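Local coordinates for bifunctional GH43-CE protein (Bacteroides eggerthii, PDB 6MLY) that probably cleaves xylose linkages in xylan through its family 43 glycoside hydrolase module and also carries a carbohydrate esterase module, at residues 110-115 with 141-146; 116-121 with 136-141; 47-52 with 94-99; 54-59 with 69-74. All blocks are in the same frame, centred on the assembly; numbering follows the deposited sequence.

Contact 1 of 4, residues 110-115 with 141-146; sequences STFAQT and YHDHSF
Ser-110 OG and His-144 NE2 meet at 2.6 Å, the shortest polar link here, and either atom could supply the proton. The hydroxyl lies at the imidazole edge, in the ring plane. It also sits at the edge of the Phe-146 ring, with CE2 3.4 Å from Ser-110 OG. The far side of the imidazole is held as well: His-144 ND1 donates to Tyr-141 O at 3.0 Å, with the acceptor slightly out of the ring plane. Gripped at both nitrogens, the ring has little freedom to turn about its chi2.

Phe-112 fills the space beside it. Its chi1 of 64° places the ring between its own backbone N and carbonyl carbon, and from there it reaches against the 141-144 loop. Tyr-141 O stands over one face of this ring, offset toward the rim, with Phe-112 CD2 3.5 Å from the oxygen. The rings of His-142 and His-144 both meet Phe-112 obliquely, each with planes 61° apart, completing an aromatic cluster.

Phe-112 of strand 106-113 thus packs against the turn that carries Asp-143, whose predicted role is to tune the pKa of the catalytic acid and orient it and the substrate. Asp-143 OD1 touches buried Phe-112 at CZ, 3.6 Å away. The family fold is a five-bladed beta-propeller, and this turn probably lies at its active site.

Contact 2 of 4, residues 116-121 with 136-141; sequences TGKTYF and EFSPAY
Thr-119 has OG1 anti to its own carbonyl carbon (chi1 -60°), which turns the hydroxyl toward the loop formed by Pro-139, Ala-140 and Tyr-141. There it does two jobs. It donates to Pro-139 O at 2.9 Å, in the carbonyl plane and on a lone pair, and it accepts the N-H of Tyr-141 at 3.1 Å. One side chain therefore ties down the chain just after the cis peptide bond that precedes Pro-139.

The backbone of Thr-119 is paired too. Its N donates almost straight to Phe-137 O at 2.7 Å, and Phe-137 N returns a bond to Thr-119 O at 3.0 Å, making the hydrogen-bonded pair of this antiparallel ladder. One face of the Phe-137 ring lies against Thr-119 O, near the rim, while CZ of Phe-137 touches the edge of the Phe-121 ring at CE2, 3.8 Å away.

The other face of the sheet carries Tyr-120 and Glu-136, side by side and pointing the same way. Glu-136 OE1 lies at the edge of the Tyr-120 ring, 3.3 Å from CE2, and Glu-136 OE2 makes a long salt bridge, a weak hydrogen bond, with Lys-118 NZ.

Strands 118-124 and 133-137 form a hairpin at the rim of a four-stranded antiparallel sheet. Strand 106-113 pairs with 118-124 by backbone hydrogen bonds, and at the end of that pairing Gly-117 and Lys-118 both face Ala-113 in a G1 beta bulge.

Contact 3 of 4, residues 47-52 with 94-99; sequences TTMHMS and GSWASC
A type II' beta turn from Thr-48 to Met-51 presents the backbone of Met-49 to Ser-95, and the two residues form a single antiparallel bridge. Both polar backbone atoms of Met-49 are used. Its O accepts Ser-95 N at 3.3 Å, with the donor well above the carbonyl plane, and its N makes a weak, bent bond to Ser-95 O at 3.2 Å. The turn is closed from within by Met-51 N donating to Thr-48 O.

This bridge, with a bond between His-50 ND1 and Gly-92 N, ties the turn to the loop ahead of strand 99-103. Other bonds lead elsewhere in the fold: Trp-96 O accepts from Thr-111 OG1, Ser-95 OG bonds weakly to Tyr-73 OH, and Thr-47 OG1 bonds weakly to Asp-32. Trp-96 NE1 donates to Gly-92 O. The turn runs into strand 51-52, which pairs with strand 333-335, so it lies where the family 43 module meets the concanavalin-like one; Ala-97 is close to the predicted catalytic-site residue Asp-143.

The methyl Thr-47 CG2, anti to its own backbone N, sits beside Ser-95 O. The extended Met-49 chain crosses the indole obliquely, its CG 3.8 Å from Trp-96 CD1.

Contact 4 of 4, residues 54-59 with 69-74; sequences GVPIMK and VNYAYD
Gly-54 and Tyr-73 pair just beyond the corners at Val-55 and Ala-72, past the end of the hairpin of strands 56-60 and 66-71. With strands 34-38 and 41-45 these form one antiparallel four-stranded sheet, consistent with a blade of the family's beta-propeller. The tight part is buried: Gly-54, Val-55, Pro-56, Ile-57, Tyr-71 and Ala-72. Gly-54 CA sits over one face of the Tyr-73 ring in a CH-pi contact, 4.0 Å from its centroid, an approach that suits a residue with no side chain. Gly-54 N donates to Tyr-73 O. At the corners the N-H of Ala-72 is shared between Gly-54 O and Val-55 O, both 3.2 Å from Ala-72 N. The methyl of Ala-72 is buried against Val-55, CB to CB.

The phenol ring of Tyr-71 leans obliquely on Pro-56, with CE2 nearest Pro-56 CB, and its hydroxyl goes on to Leu-330 O. Ile-57 then faces Asn-70, joined by Ile-57 N to Asn-70 O at 2.8 Å; its CD1 reaches back toward the Asn-70 carbonyl.

Lys-59, Val-69, Asn-70 and Tyr-73 are partly exposed and make the looser side. The Lys-59 chain, with CG anti to its own N (chi1 168°), carries its amine away from strand 66-71 to a salt bridge with Glu-128. Nearer the base, Lys-59 CB lies 3.5 Å from Val-69 CG1.

Contacts 1 and 3 are buried; contact 1 holds the predicted catalytic-site residue Asp-143 and contact 3 lies near it, whereas contacts 2 and 4 are hairpins with a more exposed side. Contacts 1 and 2 share Tyr-141 and meet on one sheet, where Thr-111 O bonds to Tyr-120 N. Contacts 3 and 4 join through Ser-52 OG to Asp-74 O. Backbone ladders, short in contact 2 and interrupted by a corner in contact 4, carry those two; contact 3 has one bridge and depends on partners from elsewhere, and contact 1 relies on side chains, a gripped imidazole and clustered rings. Contact 1 reaches contact 4 through Thr-111 packing on Val-55, while contacts 2 and 4 do not touch.

Contact 1 of 4, residues 110-115 with 141-146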
loop_
_atom_site.group_PDB
_atom_site.type_symbol
_atom_site.label_atom_id
_atom_site.label_comp_id
_atom_site.label_asym_id
_atom_site.label_seq_id
_atom_site.Cartn_x
_atom_site.Cartn_y
_atom_site.Cartn_z
ATOM N N SER A 110 -10.893 -20.350 25.310
ATOM C CA SER A 110 -11.245 -19.160 26.083
ATOM C C SER A 110 -10.732 -17.898 25.378
ATOM O O SER A 110 -9.706 -17.936 24.713
ATOM C CB SER A 110 -10.695 -19.240 27.482
ATOM O OG SER A 110 -9.319 -18.889 27.509
ATOM N N THR A 111 -11.462 -16.790 25.553
ATOM C CA THR A 111 -10.945 -15.450 25.303
ATOM C C THR A 111 -11.613 -14.461 26.265
ATOM O O THR A 111 -12.545 -14.811 26.991
ATOM C CB THR A 111 -11.134 -15.027 23.839
ATOM O OG1 THR A 111 -10.447 -13.789 23.654
ATOM C CG2 THR A 111 -12.581 -14.855 23.437
ATOM N N PHE A 112 -11.112 -13.221 26.234
ATOM C CA PHE A 112 -11.624 -12.081 26.994
ATOM C C PHE A 112 -11.765 -10.891 26.038
ATOM O O PHE A 112 -11.282 -10.949 24.903
ATOM C CB PHE A 112 -10.679 -11.729 28.145
ATOM C CG PHE A 112 -9.318 -11.259 27.698
ATOM C CD1 PHE A 112 -8.984 -9.915 27.732
ATOM C CD2 PHE A 112 -8.379 -12.157 27.214
ATOM C CE1 PHE A 112 -7.739 -9.481 27.301
ATOM C CE2 PHE A 112 -7.136 -11.722 26.781
ATOM C CZ PHE A 112 -6.816 -10.386 26.829
ATOM N N ALA A 113 -12.405 -9.815 26.508
ATOM C CA ALA A 113 -12.561 -8.601 25.708
ATOM C C ALA A 113 -12.866 -7.397 26.607
ATOM O O ALA A 113 -13.800 -7.436 27.409
ATOM C CB ALA A 113 -13.648 -8.801 24.680
ATOM N N GLN A 114 -12.086 -6.324 26.414
ATOM C CA GLN A 114 -12.279 -5.019 27.064
ATOM C C GLN A 114 -13.509 -4.311 26.478
ATOM O O GLN A 114 -14.067 -3.423 27.115
ATOM C CB GLN A 114 -11.028 -4.154 26.898
ATOM C CG GLN A 114 -9.794 -4.762 27.544
ATOM C CD GLN A 114 -8.544 -3.971 27.259
ATOM O OE1 GLN A 114 -8.270 -2.960 27.903
ATOM N NE2 GLN A 114 -7.767 -4.437 26.292
ATOM N N THR A 115 -13.924 -4.721 25.273
ATOM C CA THR A 115 -15.145 -4.237 24.631
ATOM C C THR A 115 -16.372 -4.443 25.536
ATOM O O THR A 115 -17.323 -3.675 25.425
ATOM C CB THR A 115 -15.344 -4.905 23.264
ATOM O OG1 THR A 115 -14.227 -4.553 22.446
ATOM C CG2 THR A 115 -16.629 -4.496 22.577
ATOM N N TYR A 141 -9.792 -11.289 32.333
ATOM C CA TYR A 141 -8.481 -11.681 32.836
ATOM C C TYR A 141 -7.467 -11.547 31.690
ATOM O O TYR A 141 -7.599 -12.180 30.643
ATOM C CB TYR A 141 -8.550 -13.080 33.455
ATOM C CG TYR A 141 -9.457 -13.193 34.657
ATOM C CD1 TYR A 141 -8.956 -13.144 35.951
ATOM C CD2 TYR A 141 -10.825 -13.365 34.504
ATOM C CE1 TYR A 141 -9.786 -13.254 37.059
ATOM C CE2 TYR A 141 -11.669 -13.481 35.600
ATOM C CZ TYR A 141 -11.148 -13.423 36.880
ATOM O OH TYR A 141 -11.992 -13.525 37.947
ATOM N N HIS A 142 -6.459 -10.697 31.906
ATOM C CA HIS A 142 -5.560 -10.228 30.854
ATOM C C HIS A 142 -4.571 -11.343 30.487
ATOM O O HIS A 142 -3.738 -11.731 31.303
ATOM C CB HIS A 142 -4.877 -8.924 31.308
ATOM C CG HIS A 142 -4.085 -8.220 30.258
ATOM N ND1 HIS A 142 -4.675 -7.426 29.290
ATOM C CD2 HIS A 142 -2.753 -8.151 30.042
ATOM C CE1 HIS A 142 -3.741 -6.914 28.512
ATOM N NE2 HIS A 142 -2.550 -7.343 28.952
ATOM N N ASP A 143 -4.684 -11.840 29.248
ATOM C CA ASP A 143 -3.782 -12.843 28.674
ATOM C C ASP A 143 -3.737 -14.065 29.592
ATOM O O ASP A 143 -2.659 -14.555 29.935
ATOM C CB ASP A 143 -2.364 -12.299 28.489
ATOM C CG ASP A 143 -2.305 -10.957 27.792
ATOM O OD1 ASP A 143 -3.337 -10.256 27.780
ATOM O OD2 ASP A 143 -1.227 -10.625 27.273
ATOM N N HIS A 144 -4.925 -14.526 29.995
ATOM C CA HIS A 144 -5.071 -15.650 30.897
ATOM C C HIS A 144 -4.704 -16.942 30.162
ATOM O O HIS A 144 -4.963 -17.084 28.973
ATOM C CB HIS A 144 -6.496 -15.699 31.469
ATOM C CG HIS A 144 -7.560 -15.970 30.456
ATOM N ND1 HIS A 144 -8.473 -15.007 30.064
ATOM C CD2 HIS A 144 -7.867 -17.084 29.755
ATOM C CE1 HIS A 144 -9.293 -15.519 29.168
ATOM N NE2 HIS A 144 -8.942 -16.790 28.957
ATOM N N SER A 145 -4.109 -17.881 30.900
ATOM C CA SER A 145 -3.770 -19.206 30.398
ATOM C C SER A 145 -4.274 -20.260 31.388
ATOM O O SER A 145 -3.543 -20.654 32.277
ATOM C CB SER A 145 -2.284 -19.320 30.160
ATOM O OG SER A 145 -1.898 -20.670 29.944
ATOM N N PHE A 146 -5.535 -20.679 31.219
ATOM C CA PHE A 146 -6.158 -21.719 32.046
ATOM C C PHE A 146 -5.512 -23.071 31.719
ATOM O O PHE A 146 -4.959 -23.249 30.623
ATOM C CB PHE A 146 -7.680 -21.735 31.856
ATOM C CG PHE A 146 -8.163 -22.348 30.567
ATOM C CD1 PHE A 146 -8.435 -23.705 30.484
ATOM C CD2 PHE A 146 -8.361 -21.571 29.435
ATOM C CE1 PHE A 146 -8.882 -24.271 29.299
ATOM C CE2 PHE A 146 -8.810 -22.139 28.251
ATOM C CZ PHE A 146 -9.073 -23.488 28.185
#

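Contact 2 of 4, residues 116-121 with 136-141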
loop_
_atom_site.group_PDB
_atom_site.type_symbol
_atom_site.label_atom_id
_atom_site.label_comp_id
_atom_site.label_asym_id
_atom_site.label_seq_id
_atom_site.Cartn_x
_atom_site.Cartn_y
_atom_site.Cartn_z
ATOM N N THR A 116 -16.367 -5.487 26.381
ATOM C CA THR A 116 -17.433 -5.725 27.384
ATOM C C THR A 116 -16.858 -6.081 28.766
ATOM O O THR A 116 -17.618 -6.426 29.675
ATOM C CB THR A 116 -18.376 -6.856 26.954
ATOM O OG1 THR A 116 -17.610 -8.058 26.888
ATOM C CG2 THR A 116 -19.044 -6.605 25.623
ATOM N N GLY A 117 -15.530 -5.988 28.923
ATOM C CA GLY A 117 -14.830 -6.319 30.161
ATOM C C GLY A 117 -15.239 -7.678 30.702
ATOM O O GLY A 117 -15.431 -7.827 31.914
ATOM N N LYS A 118 -15.372 -8.658 29.797
ATOM C CA LYS A 118 -15.839 -10.015 30.122
ATOM C C LYS A 118 -14.848 -11.062 29.593
ATOM O O LYS A 118 -14.129 -10.812 28.606
ATOM C CB LYS A 118 -17.219 -10.280 29.511
ATOM C CG LYS A 118 -18.408 -9.795 30.328
ATOM C CD LYS A 118 -19.683 -10.538 30.002
ATOM C CE LYS A 118 -20.864 -10.103 30.843
ATOM N NZ LYS A 118 -21.677 -11.268 31.267
ATOM N N THR A 119 -14.844 -12.231 30.258
ATOM C CA THR A 119 -14.112 -13.435 29.841
ATOM C C THR A 119 -15.123 -14.497 29.383
ATOM O O THR A 119 -16.111 -14.750 30.078
ATOM C CB THR A 119 -13.213 -13.945 30.975
ATOM O OG1 THR A 119 -12.291 -12.907 31.309
ATOM C CG2 THR A 119 -12.441 -15.197 30.614
ATOM N N TYR A 120 -14.859 -15.105 28.217
ATOM C CA TYR A 120 -15.759 -16.082 27.575
ATOM C C TYR A 120 -15.070 -17.450 27.466
ATOM O O TYR A 120 -13.884 -17.527 27.168
ATOM C CB TYR A 120 -16.184 -15.593 26.188
ATOM C CG TYR A 120 -16.862 -14.244 26.173
ATOM C CD1 TYR A 120 -16.123 -13.072 26.143
ATOM C CD2 TYR A 120 -18.244 -14.137 26.186
ATOM C CE1 TYR A 120 -16.736 -11.828 26.129
ATOM C CE2 TYR A 120 -18.874 -12.902 26.172
ATOM C CZ TYR A 120 -18.120 -11.740 26.138
ATOM O OH TYR A 120 -18.735 -10.519 26.121
ATOM N N PHE A 121 -15.837 -18.520 27.703
ATOM C CA PHE A 121 -15.362 -19.901 27.596
ATOM C C PHE A 121 -16.264 -20.673 26.625
ATOM O O PHE A 121 -17.492 -20.598 26.713
ATOM C CB PHE A 121 -15.333 -20.586 28.968
ATOM C CG PHE A 121 -14.016 -20.475 29.691
ATOM C CD1 PHE A 121 -12.987 -21.367 29.434
ATOM C CD2 PHE A 121 -13.795 -19.465 30.614
ATOM C CE1 PHE A 121 -11.772 -21.257 30.091
ATOM C CE2 PHE A 121 -12.579 -19.357 31.270
ATOM C CZ PHE A 121 -11.569 -20.252 31.006
ATOM N N GLU A 136 -19.722 -17.170 30.338
ATOM C CA GLU A 136 -19.042 -15.872 30.399
ATOM C C GLU A 136 -19.211 -15.229 31.780
ATOM O O GLU A 136 -20.161 -15.520 32.504
ATOM C CB GLU A 136 -19.562 -14.952 29.296
ATOM C CG GLU A 136 -21.070 -14.765 29.287
ATOM C CD GLU A 136 -21.564 -14.000 28.068
ATOM O OE1 GLU A 136 -21.621 -14.603 26.973
ATOM O OE2 GLU A 136 -21.856 -12.795 28.209
ATOM N N PHE A 137 -18.265 -14.345 32.120
ATOM C CA PHE A 137 -18.208 -13.696 33.426
ATOM C C PHE A 137 -17.166 -12.568 33.422
ATOM O O PHE A 137 -16.366 -12.448 32.483
ATOM C CB PHE A 137 -17.901 -14.730 34.512
ATOM C CG PHE A 137 -16.727 -15.640 34.235
ATOM C CD1 PHE A 137 -15.437 -15.270 34.591
ATOM C CD2 PHE A 137 -16.916 -16.888 33.658
ATOM C CE1 PHE A 137 -14.363 -16.116 34.353
ATOM C CE2 PHE A 137 -15.842 -17.735 33.426
ATOM C CZ PHE A 137 -14.567 -17.345 33.769
ATOM N N SER A 138 -17.193 -11.752 34.487
ATOM C CA SER A 138 -16.309 -10.593 34.666
ATOM C C SER A 138 -15.321 -10.871 35.796
ATOM O O SER A 138 -15.593 -11.718 36.640
ATOM C CB SER A 138 -17.110 -9.350 34.941
ATOM O OG SER A 138 -17.861 -8.981 33.795
ATOM N N PRO A 139 -14.179 -10.166 35.814
ATOM C CA PRO A 139 -13.757 -9.218 34.790
ATOM C C PRO A 139 -13.188 -9.923 33.547
ATOM O O PRO A 139 -13.435 -11.111 33.328
ATOM C CB PRO A 139 -12.668 -8.373 35.475
ATOM C CG PRO A 139 -12.093 -9.305 36.514
ATOM C CD PRO A 139 -13.280 -10.124 36.974
ATOM N N ALA A 140 -12.464 -9.163 32.725
ATOM C CA ALA A 140 -11.566 -9.715 31.728
ATOM C C ALA A 140 -10.226 -10.026 32.406
ATOM O O ALA A 140 -9.617 -9.141 33.004
ATOM C CB ALA A 140 -11.402 -8.739 30.586
ATOM N N TYR A 141 -9.792 -11.289 32.333
ATOM C CA TYR A 141 -8.481 -11.681 32.836
ATOM C C TYR A 141 -7.467 -11.547 31.690
ATOM O O TYR A 141 -7.599 -12.180 30.643
ATOM C CB TYR A 141 -8.550 -13.080 33.455
ATOM C CG TYR A 141 -9.457 -13.193 34.657
ATOM C CD1 TYR A 141 -8.956 -13.144 35.951
ATOM C CD2 TYR A 141 -10.825 -13.365 34.504
ATOM C CE1 TYR A 141 -9.786 -13.254 37.059
ATOM C CE2 TYR A 141 -11.669 -13.481 35.600
ATOM C CZ TYR A 141 -11.148 -13.423 36.880
ATOM O OH TYR A 141 -11.992 -13.525 37.947
#

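Contact 3 of 4, residues 47-52 with 94-99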
loop_
_atom_site.group_PDB
_atom_site.type_symbol
_atom_site.label_atom_id
_atom_site.label_comp_id
_atom_site.label_asym_id
_atom_site.label_seq_id
_atom_site.Cartn_x
_atom_site.Cartn_y
_atom_site.Cartn_z
ATOM N N THR A 47 -6.238 -14.246 17.394
ATOM C CA THR A 47 -6.880 -12.956 17.662
ATOM C C THR A 47 -7.201 -12.250 16.335
ATOM O O THR A 47 -6.347 -12.164 15.441
ATOM C CB THR A 47 -5.998 -12.073 18.554
ATOM O OG1 THR A 47 -5.745 -12.738 19.791
ATOM C CG2 THR A 47 -6.627 -10.732 18.856
ATOM N N THR A 48 -8.453 -11.779 16.220
ATOM C CA THR A 48 -8.914 -10.886 15.152
ATOM C C THR A 48 -9.649 -9.672 15.738
ATOM O O THR A 48 -10.211 -8.877 14.981
ATOM C CB THR A 48 -9.843 -11.611 14.173
ATOM O OG1 THR A 48 -11.004 -12.034 14.893
ATOM C CG2 THR A 48 -9.168 -12.783 13.496
ATOM N N MET A 49 -9.637 -9.537 17.070
ATOM C CA MET A 49 -10.148 -8.367 17.777
ATOM C C MET A 49 -11.593 -8.084 17.342
ATOM O O MET A 49 -12.502 -8.854 17.666
ATOM C CB MET A 49 -9.246 -7.152 17.514
ATOM C CG MET A 49 -7.889 -7.264 18.177
ATOM S SD MET A 49 -6.621 -6.268 17.357
ATOM C CE MET A 49 -5.146 -6.956 18.110
ATOM N N HIS A 50 -11.777 -7.023 16.543
ATOM C CA HIS A 50 -13.081 -6.408 16.295
ATOM C C HIS A 50 -13.766 -7.021 15.066
ATOM O O HIS A 50 -14.828 -6.554 14.675
ATOM C CB HIS A 50 -12.928 -4.891 16.132
ATOM C CG HIS A 50 -11.952 -4.519 15.068
ATOM N ND1 HIS A 50 -10.673 -4.105 15.363
ATOM C CD2 HIS A 50 -12.041 -4.560 13.724
ATOM C CE1 HIS A 50 -10.020 -3.879 14.248
ATOM N NE2 HIS A 50 -10.837 -4.148 13.226
ATOM N N MET A 51 -13.165 -8.058 14.470
ATOM C CA MET A 51 -13.758 -8.749 13.328
ATOM C C MET A 51 -14.882 -9.684 13.795
ATOM O O MET A 51 -14.909 -10.134 14.936
ATOM C CB MET A 51 -12.717 -9.571 12.562
ATOM C CG MET A 51 -11.529 -8.768 12.075
ATOM S SD MET A 51 -11.965 -7.291 11.107
ATOM C CE MET A 51 -12.288 -8.035 9.511
ATOM N N SER A 52 -15.789 -9.980 12.862
ATOM C CA SER A 52 -16.935 -10.845 13.057
ATOM C C SER A 52 -17.061 -11.766 11.843
ATOM O O SER A 52 -17.252 -11.274 10.731
ATOM C CB SER A 52 -18.180 -10.015 13.261
ATOM O OG SER A 52 -19.359 -10.778 13.044
ATOM N N GLY A 94 -12.002 -5.588 21.149
ATOM C CA GLY A 94 -12.703 -6.840 20.856
ATOM C C GLY A 94 -12.026 -8.042 21.499
ATOM O O GLY A 94 -11.317 -7.907 22.511
ATOM N N SER A 95 -12.234 -9.217 20.893
ATOM C CA SER A 95 -11.710 -10.473 21.402
ATOM C C SER A 95 -10.189 -10.523 21.223
ATOM O O SER A 95 -9.694 -10.488 20.113
ATOM C CB SER A 95 -12.380 -11.658 20.755
ATOM O OG SER A 95 -12.070 -11.745 19.377
ATOM N N TRP A 96 -9.478 -10.653 22.347
ATOM C CA TRP A 96 -8.015 -10.618 22.419
ATOM C C TRP A 96 -7.451 -12.045 22.571
ATOM O O TRP A 96 -8.105 -13.023 22.172
ATOM C CB TRP A 96 -7.602 -9.655 23.546
ATOM C CG TRP A 96 -7.374 -8.255 23.059
ATOM C CD1 TRP A 96 -7.875 -7.708 21.917
ATOM C CD2 TRP A 96 -6.588 -7.224 23.685
ATOM N NE1 TRP A 96 -7.442 -6.421 21.782
ATOM C CE2 TRP A 96 -6.658 -6.091 22.851
ATOM C CE3 TRP A 96 -5.832 -7.143 24.861
ATOM C CZ2 TRP A 96 -6.009 -4.894 23.153
ATOM C CZ3 TRP A 96 -5.186 -5.962 25.158
ATOM C CH2 TRP A 96 -5.277 -4.853 24.315
ATOM N N ALA A 97 -6.213 -12.150 23.084
ATOM C CA ALA A 97 -5.484 -13.413 23.238
ATOM C C ALA A 97 -6.393 -14.483 23.849
ATOM O O ALA A 97 -7.047 -14.254 24.862
ATOM C CB ALA A 97 -4.254 -13.206 24.087
ATOM N N SER A 98 -6.414 -15.650 23.198
ATOM C CA SER A 98 -7.245 -16.767 23.566
ATOM C C SER A 98 -6.355 -17.883 24.111
ATOM O O SER A 98 -5.135 -17.838 23.971
ATOM C CB SER A 98 -8.078 -17.241 22.393
ATOM O OG SER A 98 -7.262 -17.708 21.329
ATOM N N CYS A 99 -7.002 -18.872 24.731
ATOM C CA CYS A 99 -6.361 -20.036 25.311
ATOM C C CYS A 99 -7.047 -21.283 24.745
ATOM O O CYS A 99 -8.262 -21.427 24.890
ATOM C CB CYS A 99 -6.472 -19.984 26.831
ATOM S SG CYS A 99 -5.434 -21.195 27.686
#

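Contact 4 of 4, residues 54-59 with 69-74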
loop_
_atom_site.group_PDB
_atom_site.type_symbol
_atom_site.label_atom_id
_atom_site.label_comp_id
_atom_site.label_asym_id
_atom_site.label_seq_id
_atom_site.Cartn_x
_atom_site.Cartn_y
_atom_site.Cartn_z
ATOM N N GLY A 54 -15.387 -14.141 15.253
ATOM C CA GLY A 54 -14.254 -13.939 16.173
ATOM C C GLY A 54 -13.566 -15.236 16.572
ATOM O O GLY A 54 -14.134 -16.319 16.440
ATOM N N VAL A 55 -12.334 -15.095 17.084
ATOM C CA VAL A 55 -11.451 -16.193 17.536
ATOM C C VAL A 55 -11.419 -17.287 16.469
ATOM O O VAL A 55 -12.080 -18.313 16.605
ATOM C CB VAL A 55 -11.861 -16.757 18.914
ATOM C CG1 VAL A 55 -10.768 -17.641 19.501
ATOM C CG2 VAL A 55 -12.237 -15.663 19.902
ATOM N N PRO A 56 -10.663 -17.096 15.363
ATOM C CA PRO A 56 -10.522 -18.136 14.344
ATOM C C PRO A 56 -9.648 -19.311 14.805
ATOM O O PRO A 56 -8.561 -19.097 15.341
ATOM C CB PRO A 56 -9.851 -17.416 13.164
ATOM C CG PRO A 56 -9.136 -16.238 13.788
ATOM C CD PRO A 56 -9.942 -15.861 15.013
ATOM N N ILE A 57 -10.140 -20.533 14.574
ATOM C CA ILE A 57 -9.387 -21.757 14.820
ATOM C C ILE A 57 -8.821 -22.231 13.480
ATOM O O ILE A 57 -9.538 -22.252 12.486
ATOM C CB ILE A 57 -10.258 -22.846 15.484
ATOM C CG1 ILE A 57 -10.975 -22.332 16.737
ATOM C CG2 ILE A 57 -9.434 -24.094 15.783
ATOM C CD1 ILE A 57 -12.460 -22.132 16.561
ATOM N N MET A 58 -7.539 -22.612 13.489
ATOM C CA MET A 58 -6.816 -23.084 12.316
ATOM C C MET A 58 -6.301 -24.504 12.570
ATOM O O MET A 58 -5.821 -24.796 13.652
ATOM C CB MET A 58 -5.618 -22.182 12.013
ATOM C CG MET A 58 -6.001 -20.776 11.620
ATOM S SD MET A 58 -4.593 -19.841 10.980
ATOM C CE MET A 58 -5.316 -18.203 10.912
ATOM N N LYS A 59 -6.381 -25.350 11.540
ATOM C CA LYS A 59 -5.916 -26.732 11.584
ATOM C C LYS A 59 -4.653 -26.862 10.725
ATOM O O LYS A 59 -4.519 -26.177 9.716
ATOM C CB LYS A 59 -7.031 -27.659 11.085
ATOM C CG LYS A 59 -6.626 -29.099 10.798
ATOM C CD LYS A 59 -7.736 -29.918 10.171
ATOM C CE LYS A 59 -7.428 -31.401 10.129
ATOM N NZ LYS A 59 -8.647 -32.225 10.310
ATOM N N VAL A 69 -10.860 -23.565 9.968
ATOM C CA VAL A 69 -11.841 -24.645 10.066
ATOM C C VAL A 69 -13.112 -24.176 10.788
ATOM O O VAL A 69 -14.197 -24.691 10.489
ATOM C CB VAL A 69 -11.226 -25.887 10.735
ATOM C CG1 VAL A 69 -10.118 -26.473 9.873
ATOM C CG2 VAL A 69 -10.716 -25.605 12.144
ATOM N N ASN A 70 -12.988 -23.219 11.720
ATOM C CA ASN A 70 -14.115 -22.794 12.555
ATOM C C ASN A 70 -13.771 -21.472 13.257
ATOM O O ASN A 70 -12.598 -21.072 13.325
ATOM C CB ASN A 70 -14.484 -23.891 13.566
ATOM C CG ASN A 70 -15.882 -23.784 14.147
ATOM O OD1 ASN A 70 -16.603 -22.816 13.909
ATOM N ND2 ASN A 70 -16.275 -24.787 14.915
ATOM N N TYR A 71 -14.824 -20.809 13.759
ATOM C CA TYR A 71 -14.741 -19.649 14.639
ATOM C C TYR A 71 -15.494 -19.945 15.944
ATOM O O TYR A 71 -16.448 -20.726 15.955
ATOM C CB TYR A 71 -15.320 -18.413 13.949
ATOM C CG TYR A 71 -14.448 -17.830 12.866
ATOM C CD1 TYR A 71 -14.469 -18.332 11.575
ATOM C CD2 TYR A 71 -13.598 -16.770 13.131
ATOM C CE1 TYR A 71 -13.665 -17.799 10.579
ATOM C CE2 TYR A 71 -12.798 -16.218 12.144
ATOM C CZ TYR A 71 -12.828 -16.732 10.861
ATOM O OH TYR A 71 -12.030 -16.190 9.892
ATOM N N ALA A 72 -15.069 -19.289 17.032
ATOM C CA ALA A 72 -15.615 -19.509 18.370
ATOM C C ALA A 72 -17.002 -18.867 18.512
ATOM O O ALA A 72 -17.878 -19.433 19.183
ATOM C CB ALA A 72 -14.668 -18.975 19.414
ATOM N N TYR A 73 -17.183 -17.678 17.924
ATOM C CA TYR A 73 -18.470 -16.980 17.965
ATOM C C TYR A 73 -18.685 -16.190 16.670
ATOM O O TYR A 73 -17.759 -16.000 15.902
ATOM C CB TYR A 73 -18.555 -16.077 19.200
ATOM C CG TYR A 73 -17.628 -14.886 19.204
ATOM C CD1 TYR A 73 -17.935 -13.728 18.499
ATOM C CD2 TYR A 73 -16.454 -14.904 19.943
ATOM C CE1 TYR A 73 -17.088 -12.629 18.512
ATOM C CE2 TYR A 73 -15.601 -13.812 19.968
ATOM C CZ TYR A 73 -15.918 -12.672 19.249
ATOM O OH TYR A 73 -15.068 -11.609 19.288
ATOM N N ASP A 74 -19.930 -15.735 16.483
ATOM C CA ASP A 74 -20.392 -14.984 15.319
ATOM C C ASP A 74 -20.294 -13.482 15.614
ATOM O O ASP A 74 -19.580 -12.759 14.920
ATOM C CB ASP A 74 -21.822 -15.381 14.941
ATOM C CG ASP A 74 -21.927 -16.167 13.646
ATOM O OD1 ASP A 74 -22.008 -17.420 13.719
ATOM O OD2 ASP A 74 -21.954 -15.508 12.566
#